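Periplasmic binding protein (Roseiflexus sp. RS-1, PDB 5GJ3) binds two haem molecules in the periplasm and probably passes haem on to a membrane importer in a bacterial haem-acquisition system. Local coordinates at residues G49-L54 with D70-P75; A196-V201 with D226-R231. All blocks are in the same frame, centred on the assembly; numbering follows the deposited sequence.

Contact 1. Residues G49-L54 with D70-P75; sequences GYQRRL and DEAAGP. With ZN (zinc ion), chain D; HEM (protoporphyrin IX containing Fe), chain B.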
loop_
_atom_site.group_PDB
_atom_site.type_symbol
_atom_site.label_atom_id
_atom_site.label_comp_id
_atom_site.label_asym_id
_atom_site.label_seq_id
_atom_site.Cartn_x
_atom_site.Cartn_y
_atom_site.Cartn_z
ATOM N N GLY A 49 -14.728 0.805 11.200
ATOM C CA GLY A 49 -14.559 -0.636 10.921
ATOM C C GLY A 49 -13.415 -0.790 9.929
ATOM O O GLY A 49 -12.835 0.215 9.514
ATOM N N TYR A 50 -13.072 -2.025 9.548
ATOM C CA TYR A 50 -12.037 -2.240 8.507
ATOM C C TYR A 50 -12.626 -1.923 7.075
ATOM O O TYR A 50 -13.790 -2.175 6.832
ATOM C CB TYR A 50 -11.448 -3.670 8.597
ATOM C CG TYR A 50 -10.426 -3.966 7.503
ATOM C CD1 TYR A 50 -9.276 -3.196 7.366
ATOM C CD2 TYR A 50 -10.669 -4.970 6.566
ATOM C CE1 TYR A 50 -8.375 -3.410 6.314
ATOM C CE2 TYR A 50 -9.761 -5.227 5.512
ATOM C CZ TYR A 50 -8.625 -4.439 5.394
ATOM O OH TYR A 50 -7.748 -4.675 4.343
ATOM N N GLN A 51 -11.813 -1.375 6.180
ATOM C CA GLN A 51 -12.258 -0.997 4.798
ATOM C C GLN A 51 -13.118 -2.010 4.043
ATOM O O GLN A 51 -14.003 -1.606 3.300
ATOM C CB GLN A 51 -11.067 -0.548 3.919
ATOM C CG GLN A 51 -10.070 -1.678 3.549
ATOM C CD GLN A 51 -8.780 -1.124 2.968
ATOM O OE1 GLN A 51 -8.761 -0.033 2.345
ATOM N NE2 GLN A 51 -7.687 -1.859 3.172
ATOM N N ARG A 52 -12.887 -3.316 4.251
ATOM C CA ARG A 52 -13.663 -4.386 3.580
ATOM C C ARG A 52 -14.760 -4.933 4.465
ATOM O O ARG A 52 -15.496 -5.818 4.066
ATOM C CB ARG A 52 -12.737 -5.569 3.231
ATOM C CG ARG A 52 -11.614 -5.191 2.263
ATOM C CD ARG A 52 -10.938 -6.452 1.709
ATOM N NE ARG A 52 -10.270 -6.214 0.421
ATOM C CZ ARG A 52 -9.218 -5.406 0.230
ATOM N NH1 ARG A 52 -8.685 -4.696 1.230
ATOM N NH2 ARG A 52 -8.688 -5.289 -0.977
ATOM N N ARG A 53 -14.877 -4.402 5.678
ATOM C CA ARG A 53 -15.878 -4.907 6.617
ATOM C C ARG A 53 -16.494 -3.689 7.350
ATOM O O ARG A 53 -16.556 -3.621 8.599
ATOM C CB ARG A 53 -15.201 -5.972 7.578
ATOM C CG ARG A 53 -16.143 -7.117 8.023
ATOM C CD ARG A 53 -15.466 -8.253 8.843
ATOM N NE ARG A 53 -15.019 -7.735 10.127
ATOM C CZ ARG A 53 -13.783 -7.314 10.369
ATOM N NH1 ARG A 53 -12.874 -7.344 9.389
ATOM N NH2 ARG A 53 -13.451 -6.826 11.578
ATOM N N LEU A 54 -16.948 -2.714 6.552
ATOM C CA LEU A 54 -17.372 -1.433 7.097
ATOM C C LEU A 54 -18.688 -1.506 7.811
ATOM O O LEU A 54 -19.587 -2.168 7.349
ATOM C CB LEU A 54 -17.465 -0.383 5.943
ATOM C CG LEU A 54 -16.075 -0.042 5.356
ATOM C CD1 LEU A 54 -16.313 0.527 3.955
ATOM C CD2 LEU A 54 -15.281 0.939 6.167
ATOM N N ASP A 70 -12.578 3.767 -2.319
ATOM C CA ASP A 70 -12.250 3.229 -3.618
ATOM C C ASP A 70 -12.717 1.788 -3.626
ATOM O O ASP A 70 -13.453 1.354 -2.692
ATOM C CB ASP A 70 -10.767 3.424 -3.936
ATOM C CG ASP A 70 -9.851 2.608 -3.034
ATOM O OD1 ASP A 70 -10.239 1.561 -2.457
ATOM O OD2 ASP A 70 -8.697 3.029 -2.910
ATOM N N GLU A 71 -12.386 1.063 -4.682
ATOM C CA GLU A 71 -12.957 -0.270 -4.920
ATOM C C GLU A 71 -12.704 -1.311 -3.825
ATOM O O GLU A 71 -13.425 -2.296 -3.786
ATOM C CB GLU A 71 -12.534 -0.850 -6.300
ATOM C CG GLU A 71 -11.028 -1.083 -6.436
ATOM C CD GLU A 71 -10.636 -1.664 -7.802
ATOM O OE1 GLU A 71 -10.287 -0.918 -8.767
ATOM O OE2 GLU A 71 -10.697 -2.904 -7.914
ATOM N N ALA A 72 -11.715 -1.109 -2.949
ATOM C CA ALA A 72 -11.529 -2.002 -1.801
ATOM C C ALA A 72 -12.637 -1.876 -0.737
ATOM O O ALA A 72 -12.781 -2.790 0.085
ATOM C CB ALA A 72 -10.154 -1.818 -1.147
ATOM N N ALA A 73 -13.414 -0.781 -0.745
ATOM C CA ALA A 73 -14.410 -0.549 0.284
ATOM C C ALA A 73 -15.535 -1.547 0.164
ATOM O O ALA A 73 -16.076 -1.790 -0.925
ATOM C CB ALA A 73 -15.002 0.890 0.178
ATOM N N GLY A 74 -15.941 -2.098 1.297
ATOM C CA GLY A 74 -17.081 -3.025 1.336
ATOM C C GLY A 74 -17.528 -3.362 2.758
ATOM O O GLY A 74 -16.915 -2.916 3.731
ATOM N N PRO A 75 -18.531 -4.266 2.888
ATOM C CA PRO A 75 -19.151 -5.049 1.810
ATOM C C PRO A 75 -20.155 -4.260 0.970
ATOM O O PRO A 75 -20.616 -3.166 1.408
ATOM C CB PRO A 75 -19.929 -6.135 2.567
ATOM C CG PRO A 75 -20.239 -5.494 3.898
ATOM C CD PRO A 75 -18.962 -4.733 4.222
HETATM ZN ZN ZN D . -7.165 1.853 -2.274
HETATM C CHA HEM B . -7.400 -7.277 7.173
HETATM C CHB HEM B . -4.740 -3.269 6.442
HETATM C CHC HEM B . -4.722 -4.513 1.711
HETATM C CHD HEM B . -7.821 -8.172 2.463
HETATM C C1A HEM B . -6.663 -6.134 7.360
HETATM C C2A HEM B . -6.515 -5.514 8.623
HETATM C C3A HEM B . -5.794 -4.368 8.463
HETATM C C4A HEM B . -5.465 -4.293 7.069
HETATM C CMA HEM B . -5.410 -3.367 9.557
HETATM C CAA HEM B . -7.125 -6.058 9.908
HETATM C CBA HEM B . -8.637 -5.716 9.852
HETATM C CGA HEM B . -9.491 -6.558 10.771
HETATM O O1A HEM B . -9.034 -7.605 11.237
HETATM O O2A HEM B . -10.676 -6.253 11.057
HETATM C C1B HEM B . -4.460 -3.285 5.057
HETATM C C2B HEM B . -3.609 -2.351 4.372
HETATM C C3B HEM B . -3.581 -2.716 3.046
HETATM C C4B HEM B . -4.471 -3.886 2.936
HETATM C CMB HEM B . -2.832 -1.217 5.000
HETATM C CAB HEM B . -2.873 -2.107 1.889
HETATM C CBB HEM B . -2.517 -0.808 1.908
HETATM C C1C HEM B . -5.497 -5.623 1.483
HETATM C C2C HEM B . -5.570 -6.340 0.269
HETATM C C3C HEM B . -6.469 -7.401 0.487
HETATM C C4C HEM B . -6.906 -7.317 1.857
HETATM C CMC HEM B . -4.811 -5.961 -0.995
HETATM C CAC HEM B . -6.928 -8.445 -0.473
HETATM C CBC HEM B . -6.433 -8.560 -1.707
HETATM C C1D HEM B . -7.894 -8.199 3.851
HETATM C C2D HEM B . -8.697 -9.243 4.524
HETATM C C3D HEM B . -8.585 -9.004 5.831
HETATM C C4D HEM B . -7.716 -7.814 5.943
HETATM C CMD HEM B . -9.478 -10.375 3.861
HETATM C CAD HEM B . -9.247 -9.776 6.963
HETATM C CBD HEM B . -10.437 -8.856 7.440
HETATM C CGD HEM B . -11.758 -9.019 6.700
HETATM O O1D HEM B . -12.022 -10.077 6.086
HETATM O O2D HEM B . -12.658 -8.128 6.708
HETATM N NA HEM B . -6.093 -5.352 6.416
HETATM N NB HEM B . -4.976 -4.123 4.156
HETATM N NC HEM B . -6.310 -6.208 2.420
HETATM N ND HEM B . -7.343 -7.309 4.737
HETATM FE FE HEM B . -6.227 -5.754 4.461
HETATM O O HOH W 1 -7.819 0.700 -0.845
#
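The guanidinium of Arg-52 is sandwiched between Ala-72 and the haem. Over one face lies the methyl of Ala-72, its CB 3.8 Å from NH2 of Arg-52; the opposite face rests off-centre on the porphyrin, where CZ of Arg-52 stands 3.4 Å from haem C3C. CG anti to the carbonyl carbon (chi1 -62°) and a chain extended to NE carry the group there. Haem C1A and CG of Gln-51 cover opposite faces of the Tyr-50 ring, whose OH binds the haem iron at 1.9 Å. Arg-53 presents its guanidinium edge to both haem propionates, NH1 bonding to O2A and O2D and NH2 to O2A.

Behind this surface, a type I turn from Tyr-50 to Arg-53 is tied to the loop that leaves strand 66-70. Gly-74 N donates to Gln-51 O and Leu-54 N to Gly-74 O, both at 2.8 Å. Asp-70 binds zinc through OD2, together with Asp-14, Asp-94 and a water that also donates to Asp-70 OD1, which accepts from Ala-72 N in an Asx turn.

Gln-51 NE2 reaches Tyr-50 OH at 3.1 Å, nearly straight (168°), with OE1 held by Asn-12; Arg-52 NH1 adds a weak bond to the same Tyr-50 OH. An alanine in place of Arg-52 would take away the guanidinium and its weak bond, and is likely to leave a gap between Ala-72 and the haem. The Gln-51 amide and the charged Arg-52 beside the iron-bound oxygen probably draw electron density from it and may weaken the iron bond, as would suit a carrier thought to hand its haem on.

Contact 2. Residues A196-V201 with D226-R231; sequences AAQPDV and DTPAGR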
loop_
_atom_site.group_PDB
_atom_site.type_symbol
_atom_site.label_atom_id
_atom_site.label_comp_id
_atom_site.label_asym_id
_atom_site.label_seq_id
_atom_site.Cartn_x
_atom_site.Cartn_y
_atom_site.Cartn_z
ATOM N N ALA A 196 12.838 -22.476 -5.823
ATOM C CA ALA A 196 12.737 -21.784 -7.088
ATOM C C ALA A 196 13.009 -20.272 -7.011
ATOM O O ALA A 196 13.451 -19.650 -7.995
ATOM C CB ALA A 196 11.359 -22.031 -7.702
ATOM N N ALA A 197 12.663 -19.630 -5.903
ATOM C CA ALA A 197 12.830 -18.173 -5.849
ATOM C C ALA A 197 14.284 -17.811 -5.491
ATOM O O ALA A 197 14.840 -16.897 -6.089
ATOM C CB ALA A 197 11.850 -17.505 -4.861
ATOM N N GLN A 198 14.873 -18.522 -4.521
ATOM C CA GLN A 198 16.229 -18.185 -3.966
ATOM C C GLN A 198 16.475 -16.660 -3.981
ATOM O O GLN A 198 17.367 -16.175 -4.660
ATOM C CB GLN A 198 17.342 -18.946 -4.697
ATOM C CG GLN A 198 17.358 -20.410 -4.298
ATOM C CD GLN A 198 17.791 -20.590 -2.857
ATOM O OE1 GLN A 198 18.929 -20.269 -2.491
ATOM N NE2 GLN A 198 16.903 -21.120 -2.038
ATOM N N PRO A 199 15.650 -15.892 -3.225
ATOM C CA PRO A 199 15.796 -14.454 -3.391
ATOM C C PRO A 199 17.107 -13.837 -2.840
ATOM O O PRO A 199 17.665 -14.316 -1.828
ATOM C CB PRO A 199 14.613 -13.897 -2.581
ATOM C CG PRO A 199 14.416 -14.957 -1.510
ATOM C CD PRO A 199 14.541 -16.229 -2.333
ATOM N N ASP A 200 17.511 -12.740 -3.483
ATOM C CA ASP A 200 18.589 -11.855 -3.075
ATOM C C ASP A 200 18.112 -10.878 -2.002
ATOM O O ASP A 200 18.907 -10.420 -1.159
ATOM C CB ASP A 200 19.045 -11.015 -4.303
ATOM C CG ASP A 200 19.706 -11.873 -5.379
ATOM O OD1 ASP A 200 20.710 -12.551 -5.009
ATOM O OD2 ASP A 200 19.245 -11.874 -6.558
ATOM N N VAL A 201 16.827 -10.532 -2.075
ATOM C CA VAL A 201 16.164 -9.606 -1.120
ATOM C C VAL A 201 14.870 -10.232 -0.612
ATOM O O VAL A 201 14.083 -10.722 -1.388
ATOM C CB VAL A 201 15.862 -8.223 -1.799
ATOM C CG1 VAL A 201 15.196 -7.225 -0.800
ATOM C CG2 VAL A 201 17.163 -7.649 -2.394
ATOM N N ASP A 226 19.045 -19.826 4.332
ATOM C CA ASP A 226 20.053 -20.265 3.370
ATOM C C ASP A 226 19.846 -19.669 1.954
ATOM O O ASP A 226 20.681 -19.920 1.087
ATOM C CB ASP A 226 20.194 -21.798 3.346
ATOM C CG ASP A 226 20.933 -22.347 4.599
ATOM O OD1 ASP A 226 21.510 -21.566 5.390
ATOM O OD2 ASP A 226 20.937 -23.584 4.805
ATOM N N THR A 227 18.825 -18.806 1.773
ATOM C CA THR A 227 18.738 -17.982 0.542
ATOM C C THR A 227 19.882 -16.975 0.473
ATOM O O THR A 227 20.505 -16.670 1.516
ATOM C CB THR A 227 17.401 -17.228 0.458
ATOM O OG1 THR A 227 17.269 -16.363 1.604
ATOM C CG2 THR A 227 16.240 -18.238 0.414
ATOM N N PRO A 228 20.189 -16.444 -0.743
ATOM C CA PRO A 228 21.179 -15.402 -0.755
ATOM C C PRO A 228 20.772 -14.228 0.152
ATOM O O PRO A 228 21.640 -13.632 0.801
ATOM C CB PRO A 228 21.226 -14.955 -2.218
ATOM C CG PRO A 228 20.797 -16.191 -3.017
ATOM C CD PRO A 228 19.838 -16.919 -2.105
ATOM N N ALA A 229 19.477 -13.909 0.228
ATOM C CA ALA A 229 19.029 -12.852 1.166
ATOM C C ALA A 229 19.284 -13.229 2.609
ATOM O O ALA A 229 19.818 -12.409 3.397
ATOM C CB ALA A 229 17.535 -12.574 0.979
ATOM N N GLY A 230 18.816 -14.427 2.991
ATOM C CA GLY A 230 19.003 -14.922 4.347
ATOM C C GLY A 230 20.460 -14.864 4.795
ATOM O O GLY A 230 20.733 -14.425 5.911
ATOM N N ARG A 231 21.389 -15.266 3.917
ATOM C CA ARG A 231 22.818 -15.272 4.239
ATOM C C ARG A 231 23.423 -13.904 4.542
ATOM O O ARG A 231 24.361 -13.815 5.338
ATOM C CB ARG A 231 23.632 -15.905 3.098
ATOM C CG ARG A 231 23.384 -17.390 2.883
ATOM C CD ARG A 231 23.990 -17.790 1.526
ATOM N NE ARG A 231 23.858 -19.230 1.272
ATOM C CZ ARG A 231 23.601 -19.776 0.072
ATOM N NH1 ARG A 231 23.422 -18.997 -1.024
ATOM N NH2 ARG A 231 23.491 -21.106 -0.021
HETATM O O HOH W 2 21.382 -19.522 -3.544
HETATM O O HOH W 3 20.731 -21.874 -1.062
#
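Pro-199 O takes the N-H of Ala-229 at 2.8 Å, with the donor in the carbonyl plane and an N-H...O angle of 148°. The methyl of Ala-229 meets two carbonyl oxygens, Pro-199 O and Asp-200 O, with CB 3.3 Å from the latter, and CD of Pro-228 lies 3.4 Å from Pro-199 O. CG2 of Thr-227 rests against the other proline ring, 3.8 Å from CD of Pro-199. The Gln-198 side chain crosses the Pro-228 ring at about a right angle, putting its OE1 3.5 Å from CD of Pro-228.

The arrangement is a helix N-terminus docked on the loop after helix 191-197. Thr-227 is the N-cap of helix 228-232: with chi1 at 60°, OG1 sits between the backbone N and the carbonyl carbon and accepts from Gly-230 N at 2.8 Å. Pro-228, in the first turn, has no N-H to offer, and that of Ala-229 is satisfied by the loop. This loop leads to strand 201-205, and helix 228-232 is the last helix of the beta-alpha-beta crossover from that strand to its parallel neighbour 235-238 in the mixed sheet.

Farther out, Gln-198 leaves its helix with positive phi and folds back, NE2 bonding to Val-194 O. Its OE1 receives two waters, one of which also donates to Asp-226 O, while the other accepts from NH1 of Arg-231. OG1 of Thr-227 is also bonded to Leu-224 O. Asp-200, its OD1 near CB of Pro-228, is held through that oxygen by Ser-268 and a salt bridge to Arg-269, and through OD2 by the backbone N of His-144.

How the contacts relate
The chain completes contact 1 before it reaches contact 2, and the two flank its middle, their own centres 35 Å apart and their nearest atoms about 23 Å apart. Contact 1 forms one wall of the haem site: its tyrosine binds one iron, and that side chain is about 6 Å from the second haem. Contact 2 touches neither haem. It joins a loop to a helix where strand 201-205 of the mixed sheet begins, with the side chain of Asp-200 about 9 Å from a zinc ion. Contact 1 supplies a zinc ligand, Asp-70; contact 2 supplies none, but Asp-200 bonds to the backbone N of His-144, which binds zinc with Asp-180.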